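Local structure of prepilin-like protein (Thermus thermophilus, 6QVF) at residues E28-E33 and R136-Y141; A16-V21 and V122-P127. The protein is a type IV pilin-like protein of natural competence, suggested to sit at the pilus tip and to act there as a receptor for DNA. One frame throughout, in Å; residues are numbered along the deposited sequence.

Interaction 1 (E28-E33 and R136-Y141); sequences EVLKSE and RRVTCY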
ATOM      1  N   GLU B  28       3.336 -10.441  12.207  1.00 16.25           N
ATOM      2  CA  GLU B  28       4.663 -10.449  12.829  1.00 17.60           C
ATOM      3  C   GLU B  28       5.021  -9.069  13.377  1.00 17.53           C
ATOM      4  O   GLU B  28       5.524  -8.947  14.466  1.00 17.88           O
ATOM      5  CB  GLU B  28       5.714 -10.897  11.836  1.00 20.99           C
ATOM      6  CG  GLU B  28       5.446 -12.326  11.405  1.00 28.12           C
ATOM      7  CD  GLU B  28       6.588 -13.255  11.649  1.00 43.11           C
ATOM      8  OE1 GLU B  28       6.819 -13.535  12.849  1.00 55.30           O
ATOM      9  OE2 GLU B  28       7.250 -13.666  10.651  1.00 53.42           O
ATOM     10  N   VAL B  29       4.732  -8.018  12.621  1.00 15.22           N
ATOM     11  CA  VAL B  29       5.022  -6.667  13.042  1.00 15.53           C
ATOM     12  C   VAL B  29       4.211  -6.320  14.305  1.00 14.55           C
ATOM     13  O   VAL B  29       4.703  -5.569  15.157  1.00 16.28           O
ATOM     14  CB  VAL B  29       4.740  -5.683  11.900  1.00 17.15           C
ATOM     15  CG1 VAL B  29       4.833  -4.242  12.372  1.00 18.42           C
ATOM     16  CG2 VAL B  29       5.672  -5.935  10.740  1.00 16.54           C
ATOM     17  N   LEU B  30       2.964  -6.830  14.399  1.00 16.25           N
ATOM     18  CA  LEU B  30       2.043  -6.489  15.472  1.00 15.53           C
ATOM     19  C   LEU B  30       2.162  -7.426  16.672  1.00 16.02           C
ATOM     20  O   LEU B  30       1.462  -7.199  17.672  1.00 18.72           O
ATOM     21  CB  LEU B  30       0.602  -6.458  14.934  1.00 16.76           C
ATOM     22  CG  LEU B  30       0.316  -5.224  14.078  1.00 18.56           C
ATOM     23  CD1 LEU B  30      -0.874  -5.412  13.167  1.00 22.79           C
ATOM     24  CD2 LEU B  30       0.111  -4.011  14.962  1.00 22.58           C
ATOM     25  N   LYS B  31       3.044  -8.409  16.597  1.00 16.47           N
ATOM     26  CA  LYS B  31       3.185  -9.435  17.641  1.00 18.79           C
ATOM     27  C   LYS B  31       3.760  -8.810  18.918  1.00 16.85           C
ATOM     28  O   LYS B  31       4.659  -7.969  18.867  1.00 16.70           O
ATOM     29  CB  LYS B  31       4.120 -10.532  17.115  1.00 20.87           C
ATOM     30  CG  LYS B  31       4.358 -11.720  18.026  1.00 25.07           C
ATOM     31  CD  LYS B  31       4.980 -12.870  17.275  1.00 27.05           C
ATOM     32  CE  LYS B  31       6.361 -12.596  16.748  1.00 30.04           C
ATOM     33  NZ  LYS B  31       6.962 -13.806  16.148  1.00 32.63           N
ATOM     34  N   SER B  32       3.324  -9.312  20.073  1.00 17.53           N
ATOM     35  CA  SER B  32       3.896  -8.939  21.358  1.00 18.29           C
ATOM     36  C   SER B  32       4.109 -10.216  22.158  1.00 19.83           C
ATOM     37  O   SER B  32       3.480 -11.265  21.856  1.00 22.03           O
ATOM     38  CB  SER B  32       3.060  -7.959  22.091  1.00 21.08           C
ATOM     39  OG  SER B  32       1.812  -8.482  22.482  1.00 24.29           O
ATOM     40  N   GLU B  33       4.971 -10.110  23.180  1.00 20.97           N
ATOM     41  CA  GLU B  33       5.304 -11.227  24.064  1.00 22.37           C
ATOM     42  C   GLU B  33       5.565 -10.671  25.458  1.00 22.28           C
ATOM     43  O   GLU B  33       6.031  -9.517  25.616  1.00 22.42           O
ATOM     44  CB  GLU B  33       6.506 -11.912  23.412  1.00 31.44           C
ATOM     45  CG  GLU B  33       7.290 -12.909  24.202  1.00 37.93           C
ATOM     46  CD  GLU B  33       8.521 -13.380  23.454  1.00 44.28           C
ATOM     47  OE1 GLU B  33       8.531 -13.321  22.201  1.00 36.43           O
ATOM     48  OE2 GLU B  33       9.479 -13.810  24.120  1.00 48.19           O
ATOM     49  N   ARG B 136       0.346  -2.766   3.492  1.00 12.88           N
ATOM     50  CA  ARG B 136      -0.295  -2.394   4.717  1.00 14.06           C
ATOM     51  C   ARG B 136       0.635  -1.447   5.473  1.00 13.75           C
ATOM     52  O   ARG B 136       1.836  -1.675   5.540  1.00 13.96           O
ATOM     53  CB  ARG B 136      -0.652  -3.624   5.568  1.00 14.09           C
ATOM     54  CG  ARG B 136      -1.322  -3.264   6.881  1.00 14.19           C
ATOM     55  CD  ARG B 136      -1.991  -4.423   7.615  1.00 15.41           C
ATOM     56  NE  ARG B 136      -2.565  -3.961   8.877  1.00 15.96           N
ATOM     57  CZ  ARG B 136      -2.946  -4.752   9.851  1.00 19.02           C
ATOM     58  NH1 ARG B 136      -2.895  -6.070   9.653  1.00 19.17           N
ATOM     59  NH2 ARG B 136      -3.281  -4.209  11.028  1.00 19.88           N
ATOM     60  N   ARG B 137       0.035  -0.406   6.027  1.00 12.89           N
ATOM     61  CA  ARG B 137       0.732   0.603   6.844  1.00 13.76           C
ATOM     62  C   ARG B 137       0.348   0.391   8.305  1.00 13.53           C
ATOM     63  O   ARG B 137      -0.823   0.507   8.641  1.00 14.74           O
ATOM     64  CB  ARG B 137       0.323   2.008   6.414  1.00 14.29           C
ATOM     65  CG  ARG B 137       1.051   3.128   7.125  1.00 15.01           C
ATOM     66  CD  ARG B 137       0.680   4.485   6.575  1.00 16.20           C
ATOM     67  NE  ARG B 137       1.456   5.610   7.143  1.00 17.24           N
ATOM     68  CZ  ARG B 137       1.060   6.351   8.163  1.00 19.65           C
ATOM     69  NH1 ARG B 137      -0.097   6.096   8.751  1.00 21.02           N
ATOM     70  NH2 ARG B 137       1.813   7.386   8.531  1.00 23.47           N
ATOM     71  N   VAL B 138       1.348   0.119   9.133  1.00 13.93           N
ATOM     72  CA  VAL B 138       1.155  -0.167  10.540  1.00 13.05           C
ATOM     73  C   VAL B 138       1.865   0.924  11.338  1.00 14.98           C
ATOM     74  O   VAL B 138       3.040   1.185  11.085  1.00 16.32           O
ATOM     75  CB  VAL B 138       1.712  -1.561  10.898  1.00 14.55           C
ATOM     76  CG1 VAL B 138       1.435  -1.879  12.341  1.00 17.80           C
ATOM     77  CG2 VAL B 138       1.134  -2.679  10.019  1.00 18.34           C
ATOM     78  N   THR B 139       1.203   1.489  12.333  1.00 15.72           N
ATOM     79  CA  THR B 139       1.834   2.441  13.206  1.00 16.54           C
ATOM     80  C   THR B 139       1.963   1.864  14.601  1.00 17.26           C
ATOM     81  O   THR B 139       1.342   0.865  14.982  1.00 15.61           O
ATOM     82  CB  THR B 139       1.136   3.799  13.269  1.00 18.53           C
ATOM     83  OG1 THR B 139       0.001   3.699  14.133  1.00 19.82           O
ATOM     84  CG2 THR B 139       0.698   4.288  11.905  1.00 19.10           C
ATOM     85  N   CYS B 140       2.807   2.531  15.381  1.00 16.26           N
ATOM     86  CA  CYS B 140       3.043   2.135  16.739  1.00 17.18           C
ATOM     87  C   CYS B 140       1.768   2.210  17.565  1.00 15.61           C
ATOM     88  O   CYS B 140       1.679   1.552  18.578  1.00 18.33           O
ATOM     89  CB  CYS B 140       4.179   2.955  17.358  1.00 17.98           C
ATOM     90  SG  CYS B 140       3.915   4.743  17.254  1.00 22.21           S
ATOM     91  N   TYR B 141       0.785   2.988  17.129  1.00 16.29           N
ATOM     92  CA  TYR B 141      -0.457   3.132  17.805  1.00 17.44           C
ATOM     93  C   TYR B 141      -1.367   1.921  17.609  1.00 18.56           C
ATOM     94  O   TYR B 141      -2.404   1.805  18.291  1.00 20.39           O
ATOM     95  CB  TYR B 141      -1.177   4.408  17.376  1.00 19.33           C
ATOM     96  CG  TYR B 141      -0.431   5.661  17.770  1.00 24.83           C
ATOM     97  CD1 TYR B 141      -0.456   6.081  19.079  1.00 29.14           C
ATOM     98  CD2 TYR B 141       0.393   6.340  16.886  1.00 29.45           C
ATOM     99  CE1 TYR B 141       0.227   7.208  19.488  1.00 39.38           C
ATOM    100  CE2 TYR B 141       1.104   7.467  17.283  1.00 32.89           C
ATOM    101  CZ  TYR B 141       1.023   7.897  18.595  1.00 37.54           C
ATOM    102  OH  TYR B 141       1.708   9.006  19.018  1.00 51.78           O
TER
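Leu30 straddles two neighbours on the strand side, one methyl to each. Leu30 CD2 presses on Val138 CG1 at 3.6 Å, with the leucine's branch carbon close behind on the same methyl. Leu30 CD1 meets the guanidinium of Arg136, 3.4 Å from Arg136 NH2. The leucine and arginine side chains run roughly perpendicular to one another, and the methyl approaches the guanidinium obliquely. Arg136 gets there by stretching out: CG lies anti to the backbone N (chi1 179°) and the chain stays extended to NE, which carries the charged group along the strand to the leucine. Its side chain also touches Leu22 and Ser26 of helix 2-30.

Val29, one residue earlier, adds a looser touch, CG1 to Val138 CG1 at 4.1 Å, the two valine side chains lying alongside each other and pointing opposite ways. Val138 CG1 is thus the methyl shared by both helix residues. Val29 is further enclosed by Val118 and Val120 of the adjacent strand and by Phe60 of helix 59-66.

Past Lys31 the chain enters strand 32-35. At the far end of 136-141, Thr139 OG1 accepts from Tyr141 N (3.2 Å) in an ST turn that encloses Cys140, which is disulfide-bonded to Cys155. No hydrogen bond crosses between the segments, so the fit rests on dispersion between methyls, and the guanidinium meets 28-33 only through a leucine methyl, without a polar partner there.

Interaction 2 (A16-V21 and V122-P127); sequences AAAVQV and VTATHP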
ATOM      1  N   ALA B  16      -4.999 -13.692  -3.940  1.00 19.78           N
ATOM      2  CA  ALA B  16      -5.137 -14.498  -2.716  1.00 21.05           C
ATOM      3  C   ALA B  16      -3.758 -14.823  -2.111  1.00 18.15           C
ATOM      4  O   ALA B  16      -3.598 -14.808  -0.875  1.00 19.25           O
ATOM      5  CB  ALA B  16      -5.905 -15.755  -3.011  1.00 20.92           C
ATOM      6  N   ALA B  17      -2.771 -15.124  -2.939  1.00 19.15           N
ATOM      7  CA  ALA B  17      -1.427 -15.427  -2.464  1.00 19.62           C
ATOM      8  C   ALA B  17      -0.817 -14.175  -1.801  1.00 18.42           C
ATOM      9  O   ALA B  17      -0.224 -14.255  -0.709  1.00 18.17           O
ATOM     10  CB  ALA B  17      -0.568 -15.878  -3.601  1.00 20.56           C
ATOM     11  N   ALA B  18      -0.983 -13.011  -2.443  1.00 17.46           N
ATOM     12  CA  ALA B  18      -0.470 -11.776  -1.869  1.00 16.20           C
ATOM     13  C   ALA B  18      -1.121 -11.522  -0.507  1.00 16.90           C
ATOM     14  O   ALA B  18      -0.418 -11.114   0.427  1.00 16.39           O
ATOM     15  CB  ALA B  18      -0.709 -10.619  -2.793  1.00 17.80           C
ATOM     16  N   VAL B  19      -2.449 -11.676  -0.403  1.00 17.45           N
ATOM     17  CA  VAL B  19      -3.141 -11.388   0.852  1.00 17.23           C
ATOM     18  C   VAL B  19      -2.555 -12.253   1.978  1.00 17.59           C
ATOM     19  O   VAL B  19      -2.378 -11.773   3.122  1.00 17.33           O
ATOM     20  CB  VAL B  19      -4.666 -11.596   0.705  1.00 19.28           C
ATOM     21  CG1 VAL B  19      -5.353 -11.692   2.059  1.00 21.18           C
ATOM     22  CG2 VAL B  19      -5.254 -10.438  -0.080  1.00 18.89           C
ATOM     23  N   GLN B  20      -2.370 -13.551   1.703  1.00 18.08           N
ATOM     24  CA  GLN B  20      -1.931 -14.525   2.714  1.00 19.07           C
ATOM     25  C   GLN B  20      -0.576 -14.079   3.294  1.00 16.03           C
ATOM     26  O   GLN B  20      -0.339 -14.067   4.508  1.00 18.26           O
ATOM     27  CB  GLN B  20      -1.827 -15.901   2.049  1.00 25.07           C
ATOM     28  CG  GLN B  20      -1.460 -17.009   3.000  1.00 33.53           C
ATOM     29  CD  GLN B  20      -1.267 -18.343   2.314  1.00 32.22           C
ATOM     30  OE1 GLN B  20      -0.258 -18.985   2.537  1.00 43.81           O
ATOM     31  NE2 GLN B  20      -2.229 -18.764   1.491  1.00 38.12           N
ATOM     32  N   VAL B  21       0.338 -13.705   2.414  1.00 16.08           N
ATOM     33  CA  VAL B  21       1.675 -13.280   2.824  1.00 16.29           C
ATOM     34  C   VAL B  21       1.610 -11.928   3.547  1.00 15.31           C
ATOM     35  O   VAL B  21       2.242 -11.726   4.583  1.00 16.36           O
ATOM     36  CB  VAL B  21       2.621 -13.224   1.612  1.00 17.72           C
ATOM     37  CG1 VAL B  21       3.983 -12.665   2.002  1.00 18.89           C
ATOM     38  CG2 VAL B  21       2.732 -14.604   0.971  1.00 17.81           C
ATOM     39  N   VAL B 122       3.894  -6.414  -0.523  1.00 15.23           N
ATOM     40  CA  VAL B 122       4.033  -7.685  -1.187  1.00 15.42           C
ATOM     41  C   VAL B 122       3.691  -7.549  -2.665  1.00 15.56           C
ATOM     42  O   VAL B 122       2.825  -6.773  -3.040  1.00 15.20           O
ATOM     43  CB  VAL B 122       3.169  -8.772  -0.527  1.00 14.28           C
ATOM     44  CG1 VAL B 122       3.495  -8.884   0.957  1.00 15.87           C
ATOM     45  CG2 VAL B 122       1.692  -8.551  -0.762  1.00 15.71           C
ATOM     46  N   THR B 123       4.367  -8.367  -3.461  1.00 14.79           N
ATOM     47  CA  THR B 123       4.035  -8.474  -4.877  1.00 15.25           C
ATOM     48  C   THR B 123       3.998  -9.947  -5.277  1.00 16.36           C
ATOM     49  O   THR B 123       5.047 -10.637  -5.217  1.00 17.74           O
ATOM     50  CB  THR B 123       5.026  -7.711  -5.751  1.00 17.34           C
ATOM     51  OG1 THR B 123       5.020  -6.311  -5.489  1.00 19.02           O
ATOM     52  CG2 THR B 123       4.742  -7.897  -7.235  1.00 17.45           C
ATOM     53  N   ALA B 124       2.808 -10.390  -5.681  1.00 16.67           N
ATOM     54  CA  ALA B 124       2.613 -11.758  -6.203  1.00 18.38           C
ATOM     55  C   ALA B 124       2.740 -11.725  -7.723  1.00 20.52           C
ATOM     56  O   ALA B 124       2.099 -10.919  -8.363  1.00 20.83           O
ATOM     57  CB  ALA B 124       1.261 -12.276  -5.844  1.00 19.99           C
ATOM     58  N   THR B 125       3.621 -12.548  -8.276  1.00 19.23           N
ATOM     59  CA  THR B 125       3.785 -12.588  -9.734  1.00 19.96           C
ATOM     60  C   THR B 125       3.397 -13.990 -10.196  1.00 23.10           C
ATOM     61  O   THR B 125       4.146 -14.959  -9.960  1.00 23.50           O
ATOM     62  CB  THR B 125       5.228 -12.299 -10.155  1.00 22.58           C
ATOM     63  OG1 THR B 125       5.622 -10.979  -9.775  1.00 24.90           O
ATOM     64  CG2 THR B 125       5.413 -12.468 -11.645  1.00 27.01           C
ATOM     65  N   HIS B 126       2.204 -14.106 -10.775  1.00 22.09           N
ATOM     66  CA  HIS B 126       1.718 -15.392 -11.282  1.00 24.34           C
ATOM     67  C   HIS B 126       2.609 -15.824 -12.429  1.00 25.62           C
ATOM     68  O   HIS B 126       2.981 -15.005 -13.266  1.00 26.51           O
ATOM     69  CB  HIS B 126       0.275 -15.301 -11.765  1.00 25.83           C
ATOM     70  CG  HIS B 126      -0.398 -16.622 -11.821  1.00 27.16           C
ATOM     71  ND1 HIS B 126      -0.172 -17.543 -12.845  1.00 27.46           N
ATOM     72  CD2 HIS B 126      -1.292 -17.179 -10.974  1.00 25.66           C
ATOM     73  CE1 HIS B 126      -0.905 -18.604 -12.600  1.00 32.32           C
ATOM     74  NE2 HIS B 126      -1.624 -18.407 -11.478  1.00 29.17           N
ATOM     75  N   PRO B 127       2.995 -17.116 -12.472  1.00 27.47           N
ATOM     76  CA  PRO B 127       3.810 -17.622 -13.573  1.00 28.65           C
ATOM     77  C   PRO B 127       3.162 -17.410 -14.950  1.00 29.12           C
ATOM     78  O   PRO B 127       3.869 -17.331 -15.948  1.00 33.89           O
ATOM     79  CB  PRO B 127       3.957 -19.120 -13.282  1.00 31.45           C
ATOM     80  CG  PRO B 127       3.627 -19.274 -11.817  1.00 34.81           C
ATOM     81  CD  PRO B 127       2.744 -18.113 -11.420  1.00 25.15           C
TER
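Apolar contacts between small side chains make up most of this interface. Ala18 is at its middle: its CB lies between two strand residues, 3.8 Å from Val122 CG2 and 4.0 Å from Ala124 CB. One turn further along the helix surface, Val21 extends the contact, its CG1 meeting Val122 CG1 at 4.0 Å as the two side chains pass at a slant. Val122 therefore uses both branches, CG2 for the alanine and CG1 for the valine. Its chi1 of -55° places CG2 between the backbone N and the carbonyl carbon, and so spreads the two methyls toward Ala18 and Val21, about one turn apart on the helix.

The backbone takes part as well. Val122 CG2 rests 3.5 Å from the carbonyl oxygen Ala18 O, a van der Waals contact, and no hydrogen bond passes between the segments. Each side satisfies its main chain separately: the helix through bonds such as Val21 N to Ala17 O (3.2 Å), the strand through its sheet neighbours, with Val122 and Ala124 pairing with Leu134 and Val132, and Thr123 and Thr125 with Ala103 and Pro101.

Small residues are what permit the close approach. The CA atoms of Ala18 and Ala124 are 5.3 Å apart, and the axes of helix segment 16-21 and strand segment 122-125 approach to 7.6 Å, with their directions at 149°. Around this centre, Leu134 packs on Ala18 and Val122, while Ile97, Val102 and Trp104 receive Val21 or Ala17 from the other strands. All four touching residues are buried. A long N-terminal helix laid along one face of a four-stranded antiparallel sheet is the arrangement characteristic of the globular domain of type IV pilins.

From the N terminus, helix 2-30 first supplies residues 16-21 to interaction 2, then its last turn to interaction 1. The chain next goes through strand 32-35, helix 59-66 and the first two strands of the four-stranded sheet before strand 117-125 returns to the helix, closing a loop of 100 residues at 122-127. Strand 131-139 follows and closes the second loop, of 102 residues, at 136-141. The segments alternate along the sequence, so the loops cross. The centres of the two contacts are about 21 Å apart, and together they fasten two levels of one helix to adjacent antiparallel strands. At Arg136 and Arg137 the sheet continues into the second subunit.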